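Local coordinates for protein putative Phosphoglycerate mutase (Plasmodium falciparum, PDB 3EOZ) that probably acts as a protein serine/threonine phosphatase and may also have phosphoglycerate mutase activity, as a member of the histidine phosphatase superfamily, at residues 133-137 and 138-142. Sequence-based numbering, arbitrary orientation.
Sequences KAYET and YFYKP. With PO4 (phosphate ion), chain D.
Glu136 O takes two backbone donors near the C-terminal end of helix 114-139: Tyr140 N at 2.9 Å comes in above the carbonyl plane, and Lys141 N at 3.0 Å lies almost in line with the C=O, an i+5 bond following the i+4 one. One residue earlier, Phe139 N donates to Tyr135 O at 2.7 Å. On the flank of the helix, Thr137 OG1 turns back to Lys133 O, 2.9 Å away, reaching that oxygen from the opposite face to Thr137 N. The same torsion (chi1 -63°) that sets OG1 beside the backbone N swings Thr137 CG2 anti to it, squarely over the centre of the Tyr138 ring, a CH-pi contact; the phenol of Tyr138 ends in a hydrogen bond to Asp99. This C-terminal turn packs against the sheet of the histidine phosphatase fold, with Phe139 resting on Ile24 and Leu26 of strand 22-28 and Tyr135 on helix 156-166. Tyr135 stands at the middle of an aromatic cluster: its CE1 lies over one face of Phe139, toward the rim, in an offset stack, planes 20° apart and centroids 4.8 Å apart, while with Tyr140 it makes an offset edge-to-face pair, planes at 69°. At the far end Tyr135 OH donates to phosphate O2 at 2.8 Å, and Arg165 binds the same ion. Across the turn, Glu136 CG lies 3.7 Å from Tyr140 CD2.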
ATOM      1  N   LYS B 133       0.605  22.735  13.093  1.00 36.93           N
ATOM      2  CA  LYS B 133      -0.431  23.427  13.817  1.00 36.90           C
ATOM      3  C   LYS B 133      -1.823  22.922  13.404  1.00 36.55           C
ATOM      4  O   LYS B 133      -2.659  22.702  14.258  1.00 36.20           O
ATOM      5  CB  LYS B 133      -0.301  24.940  13.598  1.00 36.87           C
ATOM      6  CG  LYS B 133      -1.333  25.796  14.364  1.00 39.08           C
ATOM      7  CD  LYS B 133      -1.389  25.450  15.847  1.00 41.44           C
ATOM      8  CE  LYS B 133      -2.271  26.415  16.652  1.00 43.53           C
ATOM      9  NZ  LYS B 133      -3.720  26.188  16.435  1.00 43.18           N
ATOM     10  N   ALA B 134      -2.054  22.736  12.110  1.00 36.32           N
ATOM     11  CA  ALA B 134      -3.320  22.190  11.640  1.00 37.13           C
ATOM     12  C   ALA B 134      -3.516  20.755  12.121  1.00 37.69           C
ATOM     13  O   ALA B 134      -4.623  20.367  12.523  1.00 37.71           O
ATOM     14  CB  ALA B 134      -3.402  22.237  10.120  1.00 36.78           C
ATOM     15  N   TYR B 135      -2.445  19.963  12.064  1.00 38.04           N
ATOM     16  CA  TYR B 135      -2.510  18.569  12.481  1.00 38.19           C
ATOM     17  C   TYR B 135      -2.987  18.475  13.921  1.00 37.97           C
ATOM     18  O   TYR B 135      -3.865  17.697  14.239  1.00 38.22           O
ATOM     19  CB  TYR B 135      -1.138  17.880  12.330  1.00 38.63           C
ATOM     20  CG  TYR B 135      -1.164  16.445  12.788  1.00 37.83           C
ATOM     21  CD1 TYR B 135      -1.839  15.482  12.052  1.00 38.80           C
ATOM     22  CD2 TYR B 135      -0.551  16.062  13.979  1.00 37.57           C
ATOM     23  CE1 TYR B 135      -1.885  14.156  12.484  1.00 40.78           C
ATOM     24  CE2 TYR B 135      -0.591  14.743  14.420  1.00 37.89           C
ATOM     25  CZ  TYR B 135      -1.258  13.796  13.672  1.00 38.99           C
ATOM     26  OH  TYR B 135      -1.315  12.494  14.095  1.00 39.20           O
ATOM     27  N   GLU B 136      -2.400  19.283  14.790  1.00 37.99           N
ATOM     28  CA  GLU B 136      -2.818  19.332  16.194  1.00 38.02           C
ATOM     29  C   GLU B 136      -4.229  19.880  16.381  1.00 37.53           C
ATOM     30  O   GLU B 136      -4.956  19.413  17.254  1.00 36.94           O
ATOM     31  CB  GLU B 136      -1.851  20.177  16.996  1.00 38.01           C
ATOM     32  CG  GLU B 136      -0.452  19.582  17.013  1.00 40.72           C
ATOM     33  CD  GLU B 136       0.511  20.337  17.894  1.00 43.26           C
ATOM     34  OE1 GLU B 136       0.178  21.461  18.331  1.00 45.63           O
ATOM     35  OE2 GLU B 136       1.609  19.792  18.154  1.00 47.22           O
ATOM     36  N   THR B 137      -4.596  20.887  15.591  1.00 37.22           N
ATOM     37  CA  THR B 137      -5.919  21.435  15.681  1.00 37.28           C
ATOM     38  C   THR B 137      -6.932  20.328  15.423  1.00 38.03           C
ATOM     39  O   THR B 137      -7.816  20.101  16.237  1.00 38.26           O
ATOM     40  CB  THR B 137      -6.151  22.546  14.677  1.00 37.64           C
ATOM     41  OG1 THR B 137      -5.270  23.632  14.959  1.00 35.13           O
ATOM     42  CG2 THR B 137      -7.648  23.007  14.701  1.00 34.97           C
ATOM     43  N   TYR B 138      -6.768  19.611  14.319  1.00 38.14           N
ATOM     44  CA  TYR B 138      -7.801  18.707  13.862  1.00 38.43           C
ATOM     45  C   TYR B 138      -7.643  17.311  14.430  1.00 39.04           C
ATOM     46  O   TYR B 138      -8.625  16.576  14.527  1.00 38.09           O
ATOM     47  CB  TYR B 138      -7.869  18.730  12.333  1.00 38.71           C
ATOM     48  CG  TYR B 138      -8.131  20.132  11.809  1.00 39.03           C
ATOM     49  CD1 TYR B 138      -9.383  20.733  11.971  1.00 40.56           C
ATOM     50  CD2 TYR B 138      -7.132  20.865  11.193  1.00 39.39           C
ATOM     51  CE1 TYR B 138      -9.635  22.031  11.511  1.00 41.27           C
ATOM     52  CE2 TYR B 138      -7.362  22.154  10.733  1.00 41.66           C
ATOM     53  CZ  TYR B 138      -8.630  22.738  10.890  1.00 42.60           C
ATOM     54  OH  TYR B 138      -8.867  24.020  10.433  1.00 41.35           O
ATOM     55  N   PHE B 139      -6.433  16.950  14.861  1.00 40.27           N
ATOM     56  CA  PHE B 139      -6.238  15.610  15.444  1.00 41.37           C
ATOM     57  C   PHE B 139      -6.104  15.558  16.970  1.00 43.42           C
ATOM     58  O   PHE B 139      -6.480  14.564  17.561  1.00 43.47           O
ATOM     59  CB  PHE B 139      -5.082  14.870  14.775  1.00 40.65           C
ATOM     60  CG  PHE B 139      -5.399  14.392  13.403  1.00 38.27           C
ATOM     61  CD1 PHE B 139      -5.697  13.052  13.169  1.00 37.75           C
ATOM     62  CD2 PHE B 139      -5.430  15.274  12.344  1.00 36.34           C
ATOM     63  CE1 PHE B 139      -6.020  12.602  11.880  1.00 37.10           C
ATOM     64  CE2 PHE B 139      -5.737  14.836  11.062  1.00 36.76           C
ATOM     65  CZ  PHE B 139      -6.027  13.496  10.825  1.00 35.84           C
ATOM     66  N   TYR B 140      -5.591  16.601  17.611  1.00 46.03           N
ATOM     67  CA  TYR B 140      -5.477  16.587  19.070  1.00 48.48           C
ATOM     68  C   TYR B 140      -6.574  17.369  19.792  1.00 50.99           C
ATOM     69  O   TYR B 140      -7.030  16.963  20.839  1.00 51.05           O
ATOM     70  CB  TYR B 140      -4.129  17.151  19.523  1.00 48.52           C
ATOM     71  CG  TYR B 140      -2.889  16.373  19.123  1.00 47.78           C
ATOM     72  CD1 TYR B 140      -2.958  15.074  18.603  1.00 47.31           C
ATOM     73  CD2 TYR B 140      -1.637  16.942  19.302  1.00 47.81           C
ATOM     74  CE1 TYR B 140      -1.803  14.384  18.249  1.00 47.32           C
ATOM     75  CE2 TYR B 140      -0.479  16.266  18.965  1.00 48.06           C
ATOM     76  CZ  TYR B 140      -0.564  14.988  18.439  1.00 48.19           C
ATOM     77  OH  TYR B 140       0.600  14.344  18.104  1.00 47.63           O
ATOM     78  N   LYS B 141      -6.965  18.510  19.250  1.00 54.62           N
ATOM     79  CA  LYS B 141      -7.855  19.430  19.960  1.00 57.28           C
ATOM     80  C   LYS B 141      -9.063  18.643  20.486  1.00 59.41           C
ATOM     81  O   LYS B 141      -9.760  18.001  19.697  1.00 59.99           O
ATOM     82  CB  LYS B 141      -8.291  20.573  19.035  1.00 57.66           C
ATOM     83  CG  LYS B 141      -8.738  21.856  19.747  1.00 58.87           C
ATOM     84  CD  LYS B 141      -8.252  23.130  19.003  1.00 60.42           C
ATOM     85  CE  LYS B 141      -9.390  23.882  18.303  1.00 60.97           C
ATOM     86  NZ  LYS B 141      -8.919  25.135  17.622  1.00 61.11           N
ATOM     87  N   PRO B 142      -9.275  18.658  21.824  1.00 61.66           N
ATOM     88  CA  PRO B 142     -10.286  17.867  22.533  1.00 62.71           C
ATOM     89  C   PRO B 142     -11.644  17.829  21.863  1.00 63.81           C
ATOM     90  O   PRO B 142     -12.115  18.865  21.366  1.00 64.25           O
ATOM     91  CB  PRO B 142     -10.400  18.581  23.880  1.00 62.74           C
ATOM     92  CG  PRO B 142      -9.027  19.087  24.138  1.00 62.71           C
ATOM     93  CD  PRO B 142      -8.427  19.409  22.775  1.00 61.90           C
TER
HETATM   94  P   PO4 D 215       1.791  11.909  16.341  1.00 74.29           P
HETATM   95  O1  PO4 D 215       2.550  10.712  16.875  1.00 75.67           O
HETATM   96  O2  PO4 D 215       0.324  11.546  16.173  1.00 71.17           O
HETATM   97  O3  PO4 D 215       1.917  13.032  17.337  1.00 74.99           O
HETATM   98  O4  PO4 D 215       2.449  12.357  15.055  1.00 73.20           O